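PDB 3LD1: replicase polyprotein 1a from Avian infectious bronchitis virus, which is the precursor of viral replicase proteins, represented here by part of non-structural protein 2, whose role is not established. Local coordinates for residues 133-138 and 147-152; 141-146 and 196-201; 152-157 and 203-208; 178-183 and 232-237. The protein carries 3 engineered substitutions. All blocks are in the same frame, centred on the assembly; numbering follows the deposited sequence.

Contact 1 of 4, residues 133-138 and 147-152; sequences WLQVAA and MRRLVG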
# COMPACT_ATOMS: atom_id res chain seq x y z
N TRP A 133 0.70 17.66 5.59
CA TRP A 133 -0.57 18.36 5.28
C TRP A 133 -0.59 18.81 3.80
O TRP A 133 -1.63 18.73 3.08
CB TRP A 133 -0.86 19.56 6.22
CG TRP A 133 -1.09 19.26 7.77
CD1 TRP A 133 -0.39 19.80 8.80
CD2 TRP A 133 -2.09 18.40 8.41
NE1 TRP A 133 -0.82 19.32 10.01
CE2 TRP A 133 -1.88 18.49 9.80
CE3 TRP A 133 -3.10 17.55 7.93
CZ2 TRP A 133 -2.64 17.77 10.73
CZ3 TRP A 133 -3.88 16.88 8.84
CH2 TRP A 133 -3.64 16.98 10.25
N LEU A 134 0.57 19.25 3.32
CA LEU A 134 0.74 19.58 1.89
C LEU A 134 0.27 18.39 1.03
O LEU A 134 -0.43 18.56 0.01
CB LEU A 134 2.18 20.00 1.56
CG LEU A 134 2.59 21.31 2.30
CD1 LEU A 134 4.02 21.70 2.03
CD2 LEU A 134 1.67 22.52 2.01
N GLN A 135 0.60 17.20 1.53
CA GLN A 135 0.36 15.99 0.80
C GLN A 135 -1.11 15.64 0.86
O GLN A 135 -1.55 14.73 0.16
CB GLN A 135 1.27 14.85 1.25
CG GLN A 135 2.72 15.09 0.88
CD GLN A 135 3.67 14.25 1.72
OE1 GLN A 135 3.28 13.87 2.81
NE2 GLN A 135 4.91 13.94 1.23
N VAL A 136 -1.87 16.40 1.63
CA VAL A 136 -3.34 16.21 1.60
C VAL A 136 -4.06 17.49 1.26
O VAL A 136 -5.27 17.57 1.39
CB VAL A 136 -3.92 15.57 2.95
CG1 VAL A 136 -3.49 14.13 3.08
CG2 VAL A 136 -3.42 16.31 4.16
N ALA A 137 -3.31 18.49 0.79
CA ALA A 137 -3.91 19.73 0.38
C ALA A 137 -4.99 19.47 -0.65
O ALA A 137 -4.83 18.59 -1.42
CB ALA A 137 -2.85 20.63 -0.17
N ALA A 138 -6.12 20.19 -0.62
CA ALA A 138 -7.04 20.29 -1.78
C ALA A 138 -6.41 20.82 -3.09
O ALA A 138 -6.82 20.42 -4.19
CB ALA A 138 -8.31 21.12 -1.43
N MET A 147 3.30 14.99 -2.99
CA MET A 147 3.21 13.54 -2.99
C MET A 147 4.38 12.89 -3.69
O MET A 147 4.69 11.72 -3.44
CB MET A 147 1.90 13.03 -3.58
CG MET A 147 0.67 13.25 -2.70
SD MET A 147 -0.81 12.51 -3.44
CE MET A 147 -1.57 13.82 -4.33
N ARG A 148 5.06 13.64 -4.56
CA ARG A 148 6.15 13.04 -5.27
C ARG A 148 7.09 12.38 -4.29
O ARG A 148 7.76 11.48 -4.67
CB ARG A 148 6.85 14.05 -6.24
CG ARG A 148 5.90 14.43 -7.38
CD ARG A 148 6.43 15.56 -8.25
NE ARG A 148 6.83 15.02 -9.53
CZ ARG A 148 6.00 14.90 -10.55
NH1 ARG A 148 4.76 15.36 -10.44
NH2 ARG A 148 6.44 14.37 -11.66
N ARG A 149 7.11 12.82 -3.03
CA ARG A 149 8.16 12.38 -2.08
C ARG A 149 7.87 11.01 -1.57
O ARG A 149 8.77 10.34 -1.05
CB ARG A 149 8.24 13.25 -0.82
CG ARG A 149 8.51 14.71 -0.98
CD ARG A 149 8.63 15.35 0.47
NE ARG A 149 9.88 16.10 0.53
CZ ARG A 149 10.89 15.90 1.36
NH1 ARG A 149 10.85 15.01 2.35
NH2 ARG A 149 11.96 16.67 1.24
N LEU A 150 6.59 10.66 -1.64
CA LEU A 150 6.08 9.40 -1.09
C LEU A 150 6.45 8.16 -1.92
O LEU A 150 6.49 7.05 -1.38
CB LEU A 150 4.59 9.46 -0.92
CG LEU A 150 4.09 10.52 0.04
CD1 LEU A 150 2.59 10.61 0.06
CD2 LEU A 150 4.62 10.33 1.41
N VAL A 151 6.77 8.37 -3.21
CA VAL A 151 7.17 7.31 -4.12
C VAL A 151 8.43 6.68 -3.56
O VAL A 151 8.45 5.52 -3.19
CB VAL A 151 7.38 7.88 -5.50
CG1 VAL A 151 7.81 6.79 -6.45
CG2 VAL A 151 6.06 8.57 -6.00
N GLY A 152 9.45 7.50 -3.39
CA GLY A 152 10.66 7.11 -2.68
C GLY A 152 10.38 6.36 -1.39
O GLY A 152 10.98 5.30 -1.18
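Gln-135 does nearly all the work here, reaching from the turn of residues 133-138 to the helical residues 147-152 through van der Waals contacts, made partly by its amide. Its chain leaves the backbone with CG opposite the carbonyl carbon (chi1 -68°) and runs on extended (chi2 160°), which carries the amide over to Leu-150. The two side chains arrive from opposite directions. Leu-150 offers its branch point and CD2, with NE2 of Gln-135 3.6 Å from Leu-150 CD2. The same nitrogen, Gln-135 NE2, lies 4.0 Å from CB of Arg-149. Nearer the root of the glutamine, CG of Gln-135 rests 3.9 Å from the backbone N of Met-147, and CG of Met-147 comes up to the carbonyl oxygen of Gln-135.

The polar partners lie outside the two segments. Gln-135 NE2 probably donates to Ala-146 O, while Gln-135 O accepts from Tyr-30 OH and the charged end of Arg-149 turns away to Asp-123, by a salt bridge, and to Ala-119 O. The helix is kinked here: the N of Leu-150 does not reach back to the carbonyl that the glutamine amide approaches, but bonds to Met-147 O, with 2.8 Å between Leu-150 N and Met-147 O.

Within 133-138 a type I turn from Leu-134 to Ala-137 includes Gln-135. The contact thus joins the region following helix 128-134 to helix 140-162, whose Met-147 and Leu-150 also lean on Phe-205 of helix 194-207, and helix 30-46 lies beyond Val-136.

Contact 2 of 4, residues 141-146 and 196-201; sequences QVSAMA and QRIAAL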
# COMPACT_ATOMS: atom_id res chain seq x y z
N GLN A 141 -2.32 21.14 -7.57
CA GLN A 141 -0.98 21.46 -7.95
C GLN A 141 -0.04 21.37 -6.78
O GLN A 141 1.15 21.09 -6.96
CB GLN A 141 -1.05 22.88 -8.56
CG GLN A 141 0.25 23.63 -8.90
CD GLN A 141 0.01 25.19 -8.99
OE1 GLN A 141 0.66 25.87 -9.76
NE2 GLN A 141 -0.94 25.72 -8.21
N VAL A 142 -0.53 21.53 -5.54
CA VAL A 142 0.37 21.37 -4.41
C VAL A 142 0.45 19.93 -3.96
O VAL A 142 1.58 19.37 -3.78
CB VAL A 142 -0.03 22.29 -3.18
CG1 VAL A 142 0.65 21.83 -1.83
CG2 VAL A 142 0.23 23.76 -3.49
N SER A 143 -0.68 19.32 -3.72
CA SER A 143 -0.64 17.93 -3.29
C SER A 143 0.14 17.07 -4.31
O SER A 143 1.04 16.28 -3.93
CB SER A 143 -2.04 17.39 -3.05
OG SER A 143 -2.88 17.71 -4.15
N ALA A 144 -0.07 17.30 -5.63
CA ALA A 144 0.61 16.40 -6.62
C ALA A 144 2.11 16.54 -6.56
O ALA A 144 2.83 15.54 -6.65
CB ALA A 144 0.14 16.64 -7.98
N MET A 145 2.58 17.76 -6.34
CA MET A 145 4.02 18.04 -6.23
C MET A 145 4.52 17.40 -4.97
O MET A 145 5.46 16.63 -5.01
CB MET A 145 4.28 19.58 -6.21
CG MET A 145 5.79 20.06 -5.98
SD MET A 145 6.20 19.89 -4.24
CE MET A 145 5.13 21.06 -3.47
N ALA A 146 3.89 17.70 -3.83
CA ALA A 146 4.34 17.12 -2.50
C ALA A 146 4.33 15.60 -2.41
O ALA A 146 5.22 15.01 -1.76
CB ALA A 146 3.49 17.73 -1.28
N GLN A 196 -9.45 13.60 -10.22
CA GLN A 196 -9.73 12.21 -9.78
C GLN A 196 -8.54 11.27 -9.57
O GLN A 196 -8.53 10.50 -8.62
CB GLN A 196 -10.75 11.57 -10.73
CG GLN A 196 -12.21 12.13 -10.52
CD GLN A 196 -12.74 11.97 -9.05
OE1 GLN A 196 -12.18 11.20 -8.21
NE2 GLN A 196 -13.85 12.69 -8.75
N ARG A 197 -7.53 11.34 -10.41
CA ARG A 197 -6.33 10.54 -10.20
C ARG A 197 -5.61 10.95 -8.96
O ARG A 197 -4.94 10.17 -8.33
CB ARG A 197 -5.34 10.77 -11.32
CG ARG A 197 -5.82 10.35 -12.65
CD ARG A 197 -4.65 9.94 -13.55
NE ARG A 197 -3.60 10.95 -13.67
CZ ARG A 197 -3.69 12.04 -14.40
NH1 ARG A 197 -4.82 12.28 -15.06
NH2 ARG A 197 -2.67 12.89 -14.45
N ILE A 198 -5.74 12.21 -8.60
CA ILE A 198 -5.00 12.69 -7.44
C ILE A 198 -5.72 12.24 -6.19
O ILE A 198 -5.06 11.78 -5.25
CB ILE A 198 -4.80 14.20 -7.48
CG1 ILE A 198 -3.76 14.56 -8.56
CG2 ILE A 198 -4.40 14.71 -6.10
CD1 ILE A 198 -2.36 13.97 -8.35
N ALA A 199 -7.06 12.29 -6.21
CA ALA A 199 -7.83 11.83 -5.09
C ALA A 199 -7.66 10.27 -4.91
O ALA A 199 -7.73 9.73 -3.80
CB ALA A 199 -9.30 12.21 -5.32
N ALA A 200 -7.42 9.55 -5.99
CA ALA A 200 -7.27 8.11 -5.82
C ALA A 200 -5.90 7.83 -5.17
O ALA A 200 -5.72 6.94 -4.33
CB ALA A 200 -7.38 7.46 -7.17
N LEU A 201 -4.96 8.67 -5.51
CA LEU A 201 -3.64 8.49 -5.07
C LEU A 201 -3.45 8.88 -3.63
O LEU A 201 -2.67 8.27 -2.90
CB LEU A 201 -2.75 9.34 -5.94
CG LEU A 201 -1.30 9.05 -5.91
CD1 LEU A 201 -1.16 7.59 -6.33
CD2 LEU A 201 -0.79 9.98 -6.93
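Ala-144 and Ser-143 meet Ile-198 through methyl groups and a hydroxyl, with no ring or other flat side-chain group involved. Ile-198 points its side chain at helix 140-162 and divides it between two neighbouring residues. The longer branch ends in CD1, and this atom of Ile-198 comes within 3.7 Å of CB of Ala-144, a methyl against a methyl. The shorter branch, CG2 of Ile-198, lies 3.9 Å from OG of Ser-143. Its position follows from the isoleucine's first torsion (chi1 -73°), which puts CG1 across from the carbonyl carbon and CG2 across from the backbone N, so that the two branches spread over both partners.

Having such a small residue as Ala-144 opposite Ile-198 goes with a close approach of the backbones, 6.8 Å between the CA of Ala-144 and the CA of Ile-198. The buried patch is small, 98 Å² in all. Further along, Met-147 also touches Ile-198, and Ile-187 from a loop touches Ala-144.

The hydroxyl of Ser-143 is not left to the isoleucine. With chi1 at 48° its OG sits between the backbone N and the carbonyl carbon and turns back to the carbonyls of Ile-140 and Lys-139, its hydrogen-bond partners at and just before the start of the helix. No hydrogen bond crosses between the segments. The chemistry therefore amounts to van der Waals contact alone: a polar atom satisfied by nearby backbone carbonyls can lie against a buried methyl, and the two helices are held at this point by fit and burial.

Contact 3 of 4, residues 152-157 and 203-208; sequences GEVTAK and MAFAKC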
# COMPACT_ATOMS: atom_id res chain seq x y z
N GLY A 152 9.45 7.50 -3.39
CA GLY A 152 10.66 7.11 -2.68
C GLY A 152 10.38 6.36 -1.39
O GLY A 152 10.98 5.30 -1.18
N GLU A 153 9.51 6.85 -0.51
CA GLU A 153 9.32 6.13 0.78
C GLU A 153 8.71 4.76 0.50
O GLU A 153 9.22 3.74 0.98
CB GLU A 153 8.51 6.90 1.87
CG GLU A 153 9.28 8.11 2.52
CD GLU A 153 8.34 9.35 2.78
OE1 GLU A 153 7.35 9.23 3.55
OE2 GLU A 153 8.61 10.45 2.23
N VAL A 154 7.67 4.74 -0.35
CA VAL A 154 6.92 3.52 -0.62
C VAL A 154 7.79 2.51 -1.37
O VAL A 154 7.86 1.33 -0.98
CB VAL A 154 5.63 3.82 -1.35
CG1 VAL A 154 4.97 2.57 -1.85
CG2 VAL A 154 4.74 4.59 -0.46
N THR A 155 8.46 2.97 -2.43
CA THR A 155 9.39 2.10 -3.15
C THR A 155 10.28 1.36 -2.15
O THR A 155 10.24 0.14 -2.07
CB THR A 155 10.22 2.89 -4.08
OG1 THR A 155 9.34 3.51 -5.00
CG2 THR A 155 11.24 1.97 -4.84
N ALA A 156 11.03 2.13 -1.37
CA ALA A 156 11.81 1.59 -0.26
C ALA A 156 11.10 0.54 0.62
O ALA A 156 11.54 -0.57 0.70
CB ALA A 156 12.40 2.70 0.60
N LYS A 157 10.03 0.88 1.31
CA LYS A 157 9.33 -0.12 2.10
C LYS A 157 9.05 -1.43 1.32
O LYS A 157 8.89 -2.49 1.94
CB LYS A 157 8.01 0.44 2.64
CG LYS A 157 8.11 1.72 3.52
CD LYS A 157 6.70 2.19 4.04
CE LYS A 157 6.80 3.39 4.97
NZ LYS A 157 5.49 3.59 5.58
N MET A 203 -5.85 8.39 -1.47
CA MET A 203 -6.47 7.24 -0.84
C MET A 203 -5.44 6.11 -0.79
O MET A 203 -5.23 5.49 0.25
CB MET A 203 -7.75 6.86 -1.54
CG MET A 203 -8.44 5.68 -0.82
SD MET A 203 -7.59 4.09 -1.21
CE MET A 203 -8.82 3.30 -2.25
N ALA A 204 -4.75 5.89 -1.90
CA ALA A 204 -3.80 4.81 -1.97
C ALA A 204 -2.60 5.06 -1.09
O ALA A 204 -2.08 4.10 -0.49
CB ALA A 204 -3.38 4.57 -3.42
N PHE A 205 -2.14 6.32 -0.98
CA PHE A 205 -0.96 6.55 -0.09
C PHE A 205 -1.36 6.39 1.42
O PHE A 205 -0.53 6.04 2.23
CB PHE A 205 -0.25 7.91 -0.32
CG PHE A 205 0.69 7.96 -1.56
CD1 PHE A 205 1.67 7.01 -1.76
CD2 PHE A 205 0.57 8.99 -2.47
CE1 PHE A 205 2.46 7.02 -2.85
CE2 PHE A 205 1.39 9.06 -3.56
CZ PHE A 205 2.36 8.05 -3.77
N ALA A 206 -2.62 6.65 1.74
CA ALA A 206 -3.18 6.39 3.04
C ALA A 206 -3.16 4.88 3.23
O ALA A 206 -2.78 4.39 4.29
CB ALA A 206 -4.66 6.92 3.14
N LYS A 207 -3.53 4.14 2.18
CA LYS A 207 -3.76 2.72 2.43
C LYS A 207 -2.48 2.08 2.81
O LYS A 207 -2.46 1.09 3.53
CB LYS A 207 -4.46 1.97 1.31
CG LYS A 207 -4.89 0.54 1.72
CD LYS A 207 -5.79 -0.19 0.71
CE LYS A 207 -6.04 -1.68 1.07
NZ LYS A 207 -6.60 -2.42 -0.13
N CYS A 208 -1.39 2.69 2.40
CA CYS A 208 -0.19 2.05 2.70
C CYS A 208 0.78 2.88 3.46
O CYS A 208 1.96 2.52 3.60
CB CYS A 208 0.36 1.42 1.46
SG CYS A 208 0.91 2.52 0.26
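Val-154 and Phe-205 meet at a slant: the valine methyl CG2 approaches the ring obliquely. It is shared evenly between two ring atoms, CD1 and CE1, and the distance from Val-154 CG2 to CE1 of Phe-205 is 4.1 Å. The other methyl of Val-154, CG1, is opposite the backbone N (chi1 170°), leaving CG2 to face helix 194-207. On the phenylalanine, CG stands opposite the carbonyl carbon (chi1 -79°), which brings the end of the ring nearer to Val-154.

Beside the ring, SG of Cys-208 adds a second, looser apolar touch, 4.4 Å from CG2 of Val-154. Lys-157, one turn on, runs out fully extended to bring NZ within 4.2 Å of the carbonyl O of Cys-208. That is too far for a hydrogen bond, though the charge may still be mildly attracted to the oxygen of Cys-208, the first residue to leave helical backbone angles.

Helix 140-162 and the end of helix 194-207 thus meet in the buried middle of the chain. Phe-181 of helix 174-185 also packs on Val-154, and Tyr-30 of helix 30-46 touches the ring of Phe-205.

Contact 4 of 4, residues 178-183 and 232-237; sequences VRIFQA and ASINGA. Engineered in segment 178-183: Ala-183 (natural residue Lys).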
# COMPACT_ATOMS: atom_id res chain seq x y z
N VAL A 178 7.95 2.82 -11.00
CA VAL A 178 8.41 4.04 -11.61
C VAL A 178 7.35 4.57 -12.54
O VAL A 178 6.79 5.62 -12.28
CB VAL A 178 9.79 3.90 -12.23
CG1 VAL A 178 10.15 5.16 -12.92
CG2 VAL A 178 10.77 3.67 -11.14
N ARG A 179 7.03 3.80 -13.57
CA ARG A 179 6.03 4.22 -14.53
C ARG A 179 4.63 4.34 -13.94
O ARG A 179 3.85 5.17 -14.42
CB ARG A 179 5.97 3.28 -15.70
CG ARG A 179 5.40 1.92 -15.31
CD ARG A 179 4.33 1.51 -16.30
NE ARG A 179 4.53 0.16 -16.85
CZ ARG A 179 5.52 -0.19 -17.71
NH1 ARG A 179 6.46 0.68 -18.09
NH2 ARG A 179 5.57 -1.44 -18.18
N ILE A 180 4.29 3.48 -12.97
CA ILE A 180 2.92 3.44 -12.54
C ILE A 180 2.67 4.74 -11.77
O ILE A 180 1.64 5.40 -11.98
CB ILE A 180 2.62 2.22 -11.69
CG1 ILE A 180 2.78 0.94 -12.51
CG2 ILE A 180 1.24 2.33 -11.10
CD1 ILE A 180 1.71 0.65 -13.61
N PHE A 181 3.63 5.11 -10.94
CA PHE A 181 3.56 6.34 -10.19
C PHE A 181 3.62 7.56 -11.09
O PHE A 181 2.83 8.47 -10.96
CB PHE A 181 4.70 6.41 -9.22
CG PHE A 181 4.52 5.56 -7.98
CD1 PHE A 181 3.58 5.92 -7.00
CD2 PHE A 181 5.30 4.41 -7.78
CE1 PHE A 181 3.40 5.12 -5.80
CE2 PHE A 181 5.14 3.62 -6.60
CZ PHE A 181 4.18 3.98 -5.61
N GLN A 182 4.59 7.55 -11.99
CA GLN A 182 4.69 8.49 -13.06
C GLN A 182 3.34 8.75 -13.73
O GLN A 182 2.91 9.91 -13.77
CB GLN A 182 5.65 7.91 -14.06
CG GLN A 182 6.71 8.82 -14.50
CD GLN A 182 7.88 8.03 -15.14
OE1 GLN A 182 7.71 7.23 -16.09
NE2 GLN A 182 9.06 8.24 -14.59
N ALA A 183 2.68 7.70 -14.23
CA ALA A 183 1.41 7.84 -14.97
C ALA A 183 0.46 8.49 -14.02
O ALA A 183 -0.05 9.58 -14.32
CB ALA A 183 0.86 6.50 -15.48
N ALA A 232 -3.16 -0.86 -7.79
CA ALA A 232 -3.30 -2.34 -8.05
C ALA A 232 -2.51 -2.75 -9.24
O ALA A 232 -2.02 -3.90 -9.37
CB ALA A 232 -4.76 -2.76 -8.33
N SER A 233 -2.44 -1.81 -10.16
CA SER A 233 -1.84 -2.15 -11.41
C SER A 233 -0.36 -2.57 -11.16
O SER A 233 0.28 -3.19 -12.01
CB SER A 233 -2.01 -0.98 -12.35
OG SER A 233 -1.08 0.03 -11.99
N ILE A 234 0.21 -2.28 -9.99
CA ILE A 234 1.53 -2.85 -9.79
C ILE A 234 1.44 -4.37 -9.40
O ILE A 234 2.09 -5.24 -10.01
CB ILE A 234 2.49 -1.97 -8.96
CG1 ILE A 234 2.74 -2.58 -7.63
CG2 ILE A 234 2.11 -0.50 -8.79
CD1 ILE A 234 4.15 -2.86 -7.50
N ASN A 235 0.57 -4.72 -8.46
CA ASN A 235 0.22 -6.11 -8.27
C ASN A 235 -0.10 -6.82 -9.61
O ASN A 235 0.23 -8.03 -9.79
CB ASN A 235 -0.98 -6.19 -7.35
CG ASN A 235 -0.63 -5.98 -5.90
OD1 ASN A 235 -1.52 -5.65 -5.07
ND2 ASN A 235 0.60 -6.28 -5.52
N GLY A 236 -0.69 -6.12 -10.57
CA GLY A 236 -1.10 -6.78 -11.83
C GLY A 236 0.07 -7.15 -12.74
O GLY A 236 0.05 -8.17 -13.47
N ALA A 237 1.08 -6.32 -12.72
CA ALA A 237 2.12 -6.46 -13.71
C ALA A 237 3.03 -7.50 -13.13
O ALA A 237 3.59 -8.28 -13.86
CB ALA A 237 2.88 -5.19 -13.92
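OG of Ser-233 is the polar atom of this contact, and two methyl groups of Ile-180 come up to it from the other helix. CD1 of Ile-180 lies 3.3 Å from OG of Ser-233, and CG2 of Ile-180 is 3.4 Å from the same Ser-233 OG, so both methyls rest against the same side of the hydroxyl. These are snug carbon-oxygen contacts; no hydrogen bond passes between the segments. The serine presents its oxygen with chi1 at 76°, between its backbone N and carbonyl carbon, and its CB already points toward helix 174-185.

Ile-234 completes the contact. Its CG2 packs 3.8 Å from CG2 of Ile-180, and the two side chains pass at an angle rather than end to end. The same CG2 of Ile-180 serves both partners, oxygen on one residue and methyl on the next. The first torsion of Ile-234 (110°) lies well off the usual staggered positions, which may mean some strain or an uncertain fit.

Ile-177, one turn before Ile-180, also touches Ile-234, and Phe-226 from a loop packs on it too. The backbones come to 7.0 Å between the CA atoms of Ile-180 and Ile-234. This is mostly apolar packing between two helices, partly open to solvent at Ser-233 and Ile-180, with an isoleucine of helix 174-185 laid against a serine-isoleucine pair in helix 232-243.

In the fold
Helix 140-162 ties contacts 1, 2 and 3 together: contact 2 uses its beginning, contact 1 its next turns and contact 3 the turn beginning at Gly-152, the residue shared by contacts 1 and 3. Contacts 2 and 3 also share helix 194-207, their centres about 14 Å apart, so the two helices pack along much of their shared length. Contacts 1 and 2 are closest, about 7 Å between centres. Contact 4, its centre about 12 Å from that of contact 3, brings in helices 174-185 and 232-243; Phe-181 bridges it to Phe-205 and Val-154. Contacts 1 and 2 cross along the chain, and contacts 2, 3 and 4 interleave, consistent with one interwoven helical core.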